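Local coordinates for protein geranyltranstransferase (PDB 7LBJ) that probably catalyses magnesium-dependent condensation of isoprenyl diphosphates into a longer all-trans product, such as farnesyl diphosphate, at residues 145-150 / 196-201; 21-26 / 75-79; 174-180 / 252-258; 84-88 / 158-162; 272-276 / 289-293. All coordinates share one frame; numbering follows the deposited sequence. Where two conformers were deposited one is given.

Contact 1 (145-150 / 196-201)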
# COMPACT_ATOMS: atom_id res chain seq x y z
N ALA A 145 -6.99 -0.05 14.71
CA ALA A 145 -8.30 0.40 14.24
C ALA A 145 -8.16 1.41 13.10
O ALA A 145 -8.96 1.41 12.15
CB ALA A 145 -9.11 1.01 15.39
N CYS A 146 -7.16 2.29 13.19
CA CYS A 146 -6.94 3.24 12.11
C CYS A 146 -6.45 2.54 10.85
O CYS A 146 -6.86 2.89 9.74
CB CYS A 146 -5.93 4.31 12.54
SG CYS A 146 -6.64 5.49 13.68
N LEU A 147 -5.55 1.56 11.01
CA LEU A 147 -5.03 0.82 9.86
C LEU A 147 -6.12 0.00 9.18
O LEU A 147 -6.17 -0.05 7.95
CB LEU A 147 -3.89 -0.10 10.28
CG LEU A 147 -2.54 0.58 10.49
CD1 LEU A 147 -1.77 -0.10 11.62
CD2 LEU A 147 -1.73 0.49 9.23
N GLN A 148 -6.99 -0.65 9.96
CA GLN A 148 -8.11 -1.35 9.35
C GLN A 148 -8.97 -0.38 8.56
O GLN A 148 -9.43 -0.69 7.44
CB GLN A 148 -8.96 -2.03 10.42
CG GLN A 148 -8.29 -3.14 11.19
CD GLN A 148 -9.14 -3.62 12.35
OE1 GLN A 148 -9.60 -2.82 13.16
NE2 GLN A 148 -9.39 -4.90 12.41
N THR A 149 -9.24 0.79 9.14
CA THR A 149 -10.10 1.77 8.48
C THR A 149 -9.48 2.20 7.15
O THR A 149 -10.16 2.24 6.11
CB THR A 149 -10.30 2.99 9.40
OG1 THR A 149 -11.05 2.58 10.55
CG2 THR A 149 -11.06 4.13 8.69
N LEU A 150 -8.18 2.54 7.17
CA LEU A 150 -7.54 3.07 5.97
C LEU A 150 -7.43 2.00 4.89
O LEU A 150 -7.65 2.28 3.71
CB LEU A 150 -6.15 3.61 6.32
CG LEU A 150 -5.47 4.35 5.16
CD1 LEU A 150 -6.25 5.63 4.80
CD2 LEU A 150 -4.03 4.69 5.58
N ARG A 196 -13.60 9.13 10.19
CA ARG A 196 -13.63 8.05 11.18
C ARG A 196 -12.33 8.01 11.98
O ARG A 196 -12.35 7.79 13.20
CB ARG A 196 -13.88 6.71 10.50
CG ARG A 196 -13.79 5.54 11.45
CD ARG A 196 -14.11 4.21 10.74
NE ARG A 196 -13.80 3.08 11.61
CZ ARG A 196 -14.61 2.62 12.55
NH1 ARG A 196 -15.82 3.13 12.73
NH2 ARG A 196 -14.21 1.60 13.31
N MET A 197 -11.18 8.19 11.31
CA MET A 197 -9.90 8.08 12.01
C MET A 197 -9.72 9.21 13.00
O MET A 197 -9.25 8.98 14.12
CB MET A 197 -8.75 8.04 11.01
CG MET A 197 -8.82 6.74 10.16
SD MET A 197 -7.86 6.81 8.64
CE MET A 197 -6.33 6.46 9.39
N GLY A 198 -10.08 10.44 12.61
CA GLY A 198 -10.02 11.54 13.57
C GLY A 198 -10.87 11.27 14.79
O GLY A 198 -10.45 11.55 15.92
N ALA A 199 -12.06 10.71 14.59
CA ALA A 199 -12.95 10.44 15.71
C ALA A 199 -12.43 9.28 16.55
O ALA A 199 -12.55 9.30 17.78
CB ALA A 199 -14.36 10.15 15.21
N LEU A 200 -11.85 8.25 15.90
CA LEU A 200 -11.22 7.18 16.66
C LEU A 200 -10.10 7.72 17.54
O LEU A 200 -9.97 7.32 18.71
CB LEU A 200 -10.67 6.10 15.73
CG LEU A 200 -11.71 5.19 15.09
CD1 LEU A 200 -11.01 4.32 14.05
CD2 LEU A 200 -12.36 4.33 16.16
N CYS A 201 -9.28 8.62 17.01
CA CYS A 201 -8.21 9.18 17.83
C CYS A 201 -8.79 10.02 18.96
O CYS A 201 -8.15 10.16 20.02
CB CYS A 201 -7.23 9.98 16.98
SG CYS A 201 -6.26 9.00 15.82
O HOH W 1 -11.73 0.46 12.58
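Thr149 and Arg196 make the direct polar link between the two helices. Arg196 NE donates a hydrogen bond to Thr149 OG1 at 3.0 Å with an N-H...O angle of 148°, and the hydroxyl oxygen lies exactly in the guanidinium plane, at its edge. The Thr149 hydroxyl in turn donates to the carbonyl of its own helix one turn back, 2.9 Å from OG1 to Ala145 O. Its torsion makes this possible: OG1 stands beside the backbone N, chi1 -66°, and the methyl CG2 is turned the other way. A water extends the network, donating to Ala145 O and accepting from Arg196 NH2 at 2.8 Å, so the arginine is held through two nitrogens and Ala145 O serves two donors of its own helix besides the water.

The segments, from helices 140-154 and 176-201, run antiparallel (171°), their axes 9.8 Å apart, a side-by-side pair within the all-alpha bundle of the polyprenyl synthetases.

Apolar contacts fill the rest of the interface. The Met197 chain passes Thr149 in the opposite direction, its CG 3.7 Å from Thr149 CG2, and a bend at chi3 brings its terminal methyl CE to 3.8 Å from Cys146 CB. Leu200 CD1 rests 4.0 Å from Ala145 CB, on the side where the water sits. Cys146 and Cys201 meet sulfur to sulfur at 4.1 Å, a van der Waals contact and not a disulfide. Beyond, Leu133 of helix 115-134 touches both Leu150 and Met197, while Leu147 packs on Leu147 of the second subunit.

Contact 2 (21-26 / 75-79)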
# COMPACT_ATOMS: atom_id res chain seq x y z
N ARG A 21 0.62 22.87 9.53
CA ARG A 21 1.08 21.74 10.31
C ARG A 21 1.30 20.52 9.43
O ARG A 21 2.34 19.85 9.52
CB ARG A 21 0.07 21.43 11.42
CG ARG A 21 0.46 20.26 12.27
CD ARG A 21 -0.43 20.07 13.48
NE ARG A 21 0.19 19.09 14.36
CZ ARG A 21 0.98 19.39 15.37
NH1 ARG A 21 1.22 20.66 15.71
NH2 ARG A 21 1.57 18.41 16.06
N ILE A 22 0.33 20.21 8.55
CA ILE A 22 0.48 19.01 7.73
C ILE A 22 1.61 19.17 6.71
O ILE A 22 2.32 18.20 6.40
CB ILE A 22 -0.88 18.62 7.09
CG1 ILE A 22 -0.90 17.11 6.73
CG2 ILE A 22 -1.20 19.45 5.84
CD1 ILE A 22 -0.89 16.20 7.95
N GLU A 23 1.83 20.39 6.20
CA GLU A 23 2.97 20.63 5.33
C GLU A 23 4.28 20.30 6.04
O GLU A 23 5.16 19.62 5.48
CB GLU A 23 2.97 22.08 4.85
CG GLU A 23 3.91 22.34 3.69
CD GLU A 23 3.41 21.72 2.39
OE1 GLU A 23 2.17 21.58 2.23
OE2 GLU A 23 4.26 21.39 1.54
N SER A 24 4.43 20.78 7.28
CA SER A 24 5.67 20.55 8.02
C SER A 24 5.83 19.08 8.39
O SER A 24 6.94 18.54 8.38
CB SER A 24 5.69 21.42 9.28
OG SER A 24 6.84 21.15 10.06
N GLN A 25 4.72 18.42 8.75
CA GLN A 25 4.77 17.02 9.15
C GLN A 25 5.14 16.14 7.97
O GLN A 25 5.97 15.23 8.09
CB GLN A 25 3.42 16.59 9.74
CG GLN A 25 3.14 17.19 11.10
CD GLN A 25 3.86 16.45 12.20
OE1 GLN A 25 4.02 15.24 12.13
NE2 GLN A 25 4.29 17.17 13.23
N LEU A 26 4.52 16.38 6.82
CA LEU A 26 4.83 15.59 5.63
C LEU A 26 6.28 15.81 5.19
O LEU A 26 6.95 14.87 4.75
CB LEU A 26 3.87 15.96 4.50
CG LEU A 26 2.44 15.46 4.66
CD1 LEU A 26 1.50 16.25 3.72
CD2 LEU A 26 2.30 13.94 4.39
N ASP A 75 -1.69 13.56 13.92
CA ASP A 75 -0.78 13.82 12.81
C ASP A 75 -0.61 12.59 11.91
O ASP A 75 -0.62 12.71 10.68
CB ASP A 75 0.60 14.27 13.32
CG ASP A 75 0.59 15.69 13.90
OD1 ASP A 75 -0.17 16.56 13.41
OD2 ASP A 75 1.37 15.95 14.84
N ALA A 76 -0.39 11.41 12.50
CA ALA A 76 -0.19 10.21 11.68
C ALA A 76 -1.43 9.91 10.86
O ALA A 76 -1.34 9.58 9.67
CB ALA A 76 0.18 9.00 12.55
N ALA A 77 -2.61 9.98 11.48
CA ALA A 77 -3.83 9.72 10.72
C ALA A 77 -4.00 10.74 9.62
O ALA A 77 -4.36 10.39 8.49
CB ALA A 77 -5.05 9.73 11.64
N ALA A 78 -3.74 12.01 9.93
CA ALA A 78 -3.91 13.08 8.95
C ALA A 78 -2.93 12.91 7.79
O ALA A 78 -3.31 13.06 6.62
CB ALA A 78 -3.74 14.45 9.61
N MET A 79 -1.68 12.58 8.08
CA MET A 79 -0.74 12.32 6.99
C MET A 79 -1.16 11.10 6.17
O MET A 79 -1.05 11.10 4.94
CB MET A 79 0.67 12.13 7.53
CG MET A 79 1.33 13.41 7.98
SD MET A 79 3.09 13.16 8.34
CE MET A 79 2.95 12.36 9.93
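Arg21 grips the Asp75 carboxylate side-on with two nitrogens. NE reaches Asp75 OD1 at 2.7 Å and NH2 reaches Asp75 OD2 at 2.8 Å, both bonds close to straight (163° and 161°) and both using the syn lone pairs. Guanidinium and carboxylate are nearly coplanar, 14° apart, as a bidentate salt bridge requires. The arginine chain runs extended from CG to NE, which carries its head across to the first turn of helix 75-92.

Gln25, its chain folded back at chi2, lays its amide against the carboxylate in a stacked fashion; Gln25 NE2 stays 3.6 Å from Asp75 OD2. Next to this polar patch, Ile22 CD1 packs against both Ala78 CB and Met79 CG, 3.6 Å from the latter, and Leu26 CD2 meets the same Met79 CG at 3.8 Å. Met79 SD sits 3.7 Å from Gln25 CB.

The two segments cross almost perpendicularly, joining the N-terminal helix 11-29 to the bundle. Tyr61 of helix 55-65 touches Arg21, Ile22 and Ala78, and its hydroxyl makes a hydrogen bond with Asp75 OD1. With both oxygens paired with arginine and one also meeting a tyrosine, the buried carboxylate is probably stabilised as an anion and fixed in rotation.

Contact 3 (174-180 / 252-258)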
# COMPACT_ATOMS: atom_id res chain seq x y z
N GLN A 174 -22.86 5.99 -17.80
CA GLN A 174 -23.30 5.36 -16.56
C GLN A 174 -24.68 5.85 -16.15
O GLN A 174 -25.07 6.99 -16.42
CB GLN A 174 -22.29 5.65 -15.44
CG GLN A 174 -20.90 5.12 -15.74
CD GLN A 174 -19.86 5.58 -14.75
OE1 GLN A 174 -19.25 6.64 -14.91
NE2 GLN A 174 -19.63 4.78 -13.71
N THR A 175 -25.44 4.97 -15.50
CA THR A 175 -26.69 5.39 -14.87
C THR A 175 -26.39 6.17 -13.60
O THR A 175 -25.28 6.14 -13.07
CB THR A 175 -27.56 4.19 -14.52
OG1 THR A 175 -26.88 3.42 -13.50
CG2 THR A 175 -27.80 3.33 -15.76
N LEU A 176 -27.41 6.89 -13.10
CA LEU A 176 -27.26 7.61 -11.84
C LEU A 176 -26.86 6.68 -10.70
O LEU A 176 -26.00 7.03 -9.88
CB LEU A 176 -28.55 8.33 -11.48
CG LEU A 176 -28.77 9.74 -12.00
CD1 LEU A 176 -30.25 10.05 -11.89
CD2 LEU A 176 -27.93 10.74 -11.23
N ALA A 177 -27.50 5.52 -10.61
CA ALA A 177 -27.14 4.56 -9.57
C ALA A 177 -25.67 4.18 -9.67
O ALA A 177 -24.95 4.16 -8.66
CB ALA A 177 -28.02 3.32 -9.66
N ALA A 178 -25.20 3.89 -10.88
CA ALA A 178 -23.82 3.43 -11.06
C ALA A 178 -22.82 4.54 -10.81
O ALA A 178 -21.75 4.31 -10.22
CB ALA A 178 -23.65 2.86 -12.47
N LEU A 179 -23.12 5.75 -11.29
CA LEU A 179 -22.25 6.90 -11.06
C LEU A 179 -22.10 7.17 -9.57
O LEU A 179 -20.98 7.39 -9.06
CB LEU A 179 -22.84 8.12 -11.78
CG LEU A 179 -22.02 9.40 -11.84
CD1 LEU A 179 -20.73 9.11 -12.61
CD2 LEU A 179 -22.83 10.51 -12.50
N THR A 180 -23.22 7.12 -8.84
CA THR A 180 -23.18 7.38 -7.40
C THR A 180 -22.36 6.32 -6.68
O THR A 180 -21.54 6.63 -5.80
CB THR A 180 -24.62 7.43 -6.87
OG1 THR A 180 -25.34 8.47 -7.55
CG2 THR A 180 -24.63 7.70 -5.39
N SER A 252 -20.55 10.61 -18.22
CA SER A 252 -21.72 10.77 -17.37
C SER A 252 -21.38 11.61 -16.14
O SER A 252 -20.39 11.36 -15.45
CB SER A 252 -22.27 9.41 -16.95
OG SER A 252 -23.06 8.84 -17.98
N THR A 253 -22.22 12.61 -15.87
CA THR A 253 -22.05 13.54 -14.77
C THR A 253 -23.41 13.82 -14.16
O THR A 253 -24.45 13.56 -14.78
CB THR A 253 -21.46 14.88 -15.21
OG1 THR A 253 -22.42 15.57 -16.02
CG2 THR A 253 -20.19 14.67 -16.03
N PHE A 254 -23.41 14.39 -12.97
CA PHE A 254 -24.69 14.67 -12.35
C PHE A 254 -25.47 15.74 -13.12
O PHE A 254 -26.68 15.57 -13.30
CB PHE A 254 -24.51 15.03 -10.87
CG PHE A 254 -24.07 13.85 -10.03
CD1 PHE A 254 -24.98 12.85 -9.70
CD2 PHE A 254 -22.76 13.71 -9.65
CE1 PHE A 254 -24.59 11.75 -8.97
CE2 PHE A 254 -22.35 12.60 -8.91
CZ PHE A 254 -23.27 11.63 -8.56
N PRO A 255 -24.86 16.82 -13.62
CA PRO A 255 -25.66 17.76 -14.43
C PRO A 255 -26.16 17.14 -15.72
O PRO A 255 -27.24 17.51 -16.19
CB PRO A 255 -24.71 18.93 -14.70
CG PRO A 255 -23.70 18.85 -13.59
CD PRO A 255 -23.52 17.38 -13.32
N ALA A 256 -25.40 16.22 -16.33
CA ALA A 256 -25.89 15.64 -17.58
C ALA A 256 -27.08 14.73 -17.33
O ALA A 256 -28.03 14.72 -18.12
CB ALA A 256 -24.77 14.88 -18.30
N LEU A 257 -27.05 13.99 -16.23
CA LEU A 257 -28.10 13.02 -15.94
C LEU A 257 -29.30 13.65 -15.24
O LEU A 257 -30.42 13.17 -15.39
CB LEU A 257 -27.54 11.89 -15.09
CG LEU A 257 -26.65 10.88 -15.81
CD1 LEU A 257 -25.81 10.10 -14.80
CD2 LEU A 257 -27.51 9.95 -16.61
N LEU A 258 -29.08 14.70 -14.46
CA LEU A 258 -30.18 15.33 -13.75
C LEU A 258 -30.63 16.65 -14.36
O LEU A 258 -31.66 17.18 -13.96
CB LEU A 258 -29.80 15.59 -12.29
CG LEU A 258 -29.56 14.32 -11.47
CD1 LEU A 258 -28.87 14.70 -10.16
CD2 LEU A 258 -30.87 13.62 -11.22
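Leu179 has CG anti to the backbone N (chi1 -172°), and Phe254 has its ring beside the backbone N (chi1 -69°); together these torsions set a leucine methyl squarely over an aromatic face. Leu179 CD2 lies 4.0 Å from the centroid of the Phe254 ring and only 5° off its normal, a clear CH-pi contact. The same ring takes Thr180 OG1 at its edge, in plane, 3.7 Å from Phe254 CE1. That hydroxyl donates to Leu176 O at 2.8 Å, which fixes its place in the first turn.

Leu176 adds a second apolar patch. Its CD2 touches Phe254 CD1 at 3.9 Å, its CD1 meets Leu258 CD2 at 3.7 Å, and its body slides past Leu257, whose CD1 reaches Leu179 CD2 at 3.8 Å. Phe254 also touches Leu221 and Val225 of helix 206-233.

Both helices start here, at a surface end of the molecule, and their segments lie antiparallel. Each has a threonine N-cap: Thr175 OG1 accepts from Ala178 N, and Thr253 OG1 from Ala256 N. Ahead of the caps, Ser252 OG donates to Gln174 O at 3.1 Å, in the carbonyl plane on a lone pair. A directional hydroxyl bond thus ties the two incoming loops, while the adhesion of the helices themselves is dispersive, with leucine methyls on one ring.

Contact 4 (84-88 / 158-162)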
# COMPACT_ATOMS: atom_id res chain seq x y z
N ILE A 84 -2.38 8.50 0.93
CA ILE A 84 -3.18 7.64 0.06
C ILE A 84 -3.75 8.46 -1.09
O ILE A 84 -3.67 8.06 -2.26
CB ILE A 84 -4.29 6.93 0.86
CG1 ILE A 84 -3.66 5.93 1.85
CG2 ILE A 84 -5.26 6.21 -0.09
CD1 ILE A 84 -2.79 4.86 1.17
N HIS A 85 -4.28 9.64 -0.78
CA HIS A 85 -4.84 10.50 -1.83
C HIS A 85 -3.77 10.86 -2.86
O HIS A 85 -3.98 10.73 -4.07
CB HIS A 85 -5.42 11.76 -1.18
CG HIS A 85 -5.98 12.75 -2.16
ND1 HIS A 85 -7.02 12.45 -3.00
CD2 HIS A 85 -5.65 14.05 -2.41
CE1 HIS A 85 -7.31 13.51 -3.74
NE2 HIS A 85 -6.48 14.49 -3.41
N ALA A 86 -2.59 11.26 -2.38
CA ALA A 86 -1.53 11.70 -3.29
C ALA A 86 -1.08 10.57 -4.20
O ALA A 86 -0.88 10.78 -5.40
CB ALA A 86 -0.34 12.25 -2.49
N TYR A 87 -0.87 9.37 -3.63
CA TYR A 87 -0.41 8.27 -4.46
C TYR A 87 -1.45 7.96 -5.54
O TYR A 87 -1.10 7.67 -6.68
CB TYR A 87 -0.08 7.02 -3.60
CG TYR A 87 -1.02 5.82 -3.77
CD1 TYR A 87 -1.06 5.09 -4.97
CD2 TYR A 87 -1.85 5.40 -2.74
CE1 TYR A 87 -1.94 4.01 -5.15
CE2 TYR A 87 -2.72 4.30 -2.91
CZ TYR A 87 -2.75 3.63 -4.11
OH TYR A 87 -3.61 2.57 -4.27
N SER A 88 -2.74 8.03 -5.19
CA SER A 88 -3.77 7.66 -6.16
C SER A 88 -3.75 8.60 -7.35
O SER A 88 -4.00 8.18 -8.49
CB SER A 88 -5.15 7.66 -5.52
OG SER A 88 -5.59 9.00 -5.27
N GLY A 158 -12.69 0.06 -1.67
CA GLY A 158 -12.83 1.51 -1.63
C GLY A 158 -12.19 2.15 -2.84
O GLY A 158 -12.54 1.85 -3.99
N MET A 159 -11.20 3.01 -2.58
CA MET A 159 -10.65 3.89 -3.60
C MET A 159 -10.24 3.13 -4.86
O MET A 159 -10.62 3.52 -5.98
CB MET A 159 -9.45 4.65 -3.03
CG MET A 159 -8.84 5.65 -3.99
SD MET A 159 -7.38 6.39 -3.21
CE MET A 159 -6.24 5.00 -3.31
N CYS A 160 -9.45 2.06 -4.72
CA CYS A 160 -8.98 1.32 -5.89
C CYS A 160 -10.14 0.73 -6.68
O CYS A 160 -10.13 0.76 -7.92
CB CYS A 160 -8.06 0.18 -5.49
SG CYS A 160 -6.40 0.70 -5.16
N GLY A 161 -11.12 0.16 -5.98
CA GLY A 161 -12.29 -0.37 -6.69
C GLY A 161 -13.02 0.72 -7.46
O GLY A 161 -13.49 0.49 -8.58
N GLY A 162 -13.13 1.90 -6.87
CA GLY A 162 -13.81 2.99 -7.56
C GLY A 162 -13.04 3.47 -8.77
O GLY A 162 -13.64 3.76 -9.82
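Met159 meets Ile84, Tyr87 and Ser88 from the first turn of helix 159-168, just after its N-cap residue Gly158. Its CG is anti to the backbone N (chi1 -177°), and the chain reaches straight across before turning at chi3. The sulfur passes Ser88, 3.5 Å from SD to Ser88 CB, and the methyl CE touches both Ile84 CG2 and Tyr87 CE2, 3.6 Å from each; it approaches the Tyr87 ring obliquely. Ser88 presents CB to the sulfur, while its hydroxyl OG donates to His85 O of its own helix at 2.7 Å.

Cys160 follows. In one of its two conformers SG lies 3.5 Å from Tyr87 OH, a doubtful approach on that account. Asp123 of the second subunit packs on both Tyr87 and Cys160.

Tyr87 also stacks edge-to-face with His91, near the end of helix 75-92, which leads into the first aspartate-rich motif of the family. It occupies the fifth position before that motif, where an aromatic residue helps to limit product length in related synthases; Tyr87 may play a similar part here. No hydrogen bond crosses the interface: the contact is dispersive, with a pliable thioether packed against aliphatic carbon and a tyrosine ring.

Contact 5 (272-276 / 289-293)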
# COMPACT_ATOMS: atom_id res chain seq x y z
N ALA A 272 -27.75 21.09 3.15
CA ALA A 272 -28.65 21.14 4.29
C ALA A 272 -28.52 19.88 5.14
O ALA A 272 -28.53 19.96 6.38
CB ALA A 272 -30.09 21.32 3.81
N ARG A 273 -28.38 18.72 4.50
CA ARG A 273 -28.27 17.47 5.24
C ARG A 273 -27.05 17.49 6.16
O ARG A 273 -27.14 17.13 7.34
CB ARG A 273 -28.20 16.29 4.28
CG ARG A 273 -28.45 14.96 4.97
CD ARG A 273 -27.85 13.83 4.15
NE ARG A 273 -28.47 13.74 2.83
CZ ARG A 273 -28.16 12.80 1.94
NH1 ARG A 273 -27.28 11.84 2.21
NH2 ARG A 273 -28.75 12.84 0.74
N MET A 274 -25.91 17.92 5.63
CA MET A 274 -24.69 17.95 6.44
C MET A 274 -24.88 18.82 7.67
O MET A 274 -24.53 18.42 8.78
CB MET A 274 -23.50 18.41 5.60
CG MET A 274 -23.02 17.34 4.63
SD MET A 274 -21.53 17.82 3.75
CE MET A 274 -22.17 19.18 2.75
N GLN A 275 -25.44 20.03 7.49
CA GLN A 275 -25.61 20.91 8.64
C GLN A 275 -26.59 20.33 9.66
O GLN A 275 -26.36 20.43 10.87
CB GLN A 275 -26.04 22.30 8.18
CG GLN A 275 -24.97 23.01 7.29
CD GLN A 275 -23.58 23.16 7.95
OE1 GLN A 275 -23.47 23.48 9.14
NE2 GLN A 275 -22.52 22.96 7.16
N SER A 276 -27.67 19.68 9.20
CA SER A 276 -28.64 19.09 10.13
C SER A 276 -28.03 17.99 10.99
O SER A 276 -28.46 17.78 12.13
CB SER A 276 -29.84 18.52 9.36
OG SER A 276 -29.46 17.27 8.76
N ARG A 289 -18.23 21.90 10.25
CA ARG A 289 -19.28 22.62 9.53
C ARG A 289 -18.69 23.41 8.38
O ARG A 289 -19.29 23.49 7.30
CB ARG A 289 -20.04 23.55 10.46
CG ARG A 289 -21.04 22.87 11.37
CD ARG A 289 -21.60 23.91 12.37
NE ARG A 289 -22.51 23.28 13.32
CZ ARG A 289 -22.38 23.32 14.64
NH1 ARG A 289 -21.44 24.05 15.23
NH2 ARG A 289 -23.23 22.63 15.39
N ALA A 290 -17.50 23.99 8.58
CA ALA A 290 -16.90 24.82 7.55
C ALA A 290 -16.31 24.00 6.42
O ALA A 290 -16.24 24.49 5.29
CB ALA A 290 -15.84 25.75 8.16
N LEU A 291 -15.88 22.76 6.70
CA LEU A 291 -15.46 21.88 5.61
C LEU A 291 -16.65 21.50 4.75
O LEU A 291 -16.53 21.40 3.52
CB LEU A 291 -14.77 20.63 6.16
CG LEU A 291 -13.45 20.88 6.89
CD1 LEU A 291 -12.92 19.62 7.57
CD2 LEU A 291 -12.41 21.45 5.92
N ALA A 292 -17.82 21.31 5.36
CA ALA A 292 -19.03 21.06 4.60
C ALA A 292 -19.35 22.24 3.69
O ALA A 292 -19.67 22.06 2.51
CB ALA A 292 -20.20 20.76 5.54
N THR A 293 -19.26 23.46 4.22
CA THR A 293 -19.50 24.64 3.40
C THR A 293 -18.48 24.75 2.27
O THR A 293 -18.85 25.08 1.14
CB THR A 293 -19.47 25.89 4.29
OG1 THR A 293 -20.47 25.77 5.31
CG2 THR A 293 -19.71 27.16 3.47
O HOH W 2 -24.86 22.26 12.30
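Met274 and Gln275 pack against Arg289 and Ala292 in a mixed apolar and polar helix-helix contact near the C terminus, partly buried, where helix 260-277 turns back into helix 286-297. The segments run antiparallel at 179°, with axes 9.9 Å apart.

The polar part centres on Gln275. A turn at chi2 (-57°) swings its amide across the gap, and NE2 donates to Arg289 O at 3.3 Å, a rather long bond with an N-H...O angle of 153°. The acceptor lies close to the amide plane. This carbonyl also takes the backbone bond from Thr293 N, which arrives at the opposite face of its plane, so an ordinary helical carbonyl gains a second donor from the neighbouring helix. At the other end of the amide, Gln275 OE1 rests 3.4 Å from Arg289 CG, beside the aliphatic part of the extended arginine chain. A water accepts from Arg289 NE and donates to Gln275 O, 2.8 Å from each, bridging side chain to backbone.

The head of Arg289 is engaged in the connecting turn: NH2 bonds with Leu278 O and Tyr281 O, and NH1 bonds with Gly282 O and forms a salt bridge with Asp286. On the inner side, Ala292 CB lies 3.7 Å from Met274 SD and 3.6 Å from Gln275 NE2. Phe215 of helix 206-233 touches both Met274 and Ala292.

Two adjacent helices lying antiparallel across a short connection form a helical hairpin, here the last one of the all-alpha isoprenoid synthase fold.

In the fold
From the N terminus, contact 2 closes first, bringing helix 11-29 onto the start of helix 75-92. Further along that helix, residues 84-88 open contact 4, which closes at 158-162, after residues 145-150 have opened contact 1; these two therefore cross. Contact 1 closes at 196-201, but contact 3 has already opened at 174-180 on the same helix, so it crosses contact 1 as well. Contact 3 closes at 252-258, and contact 5 follows as a short hairpin. Contact 1 touches contact 2 through Met197 and Ala77 and contact 4 through Leu150 and Ile84, joining them in the bundle, whereas contacts 2 and 3 lie on opposite sides of the chain's centre, about 35 Å apart between centres.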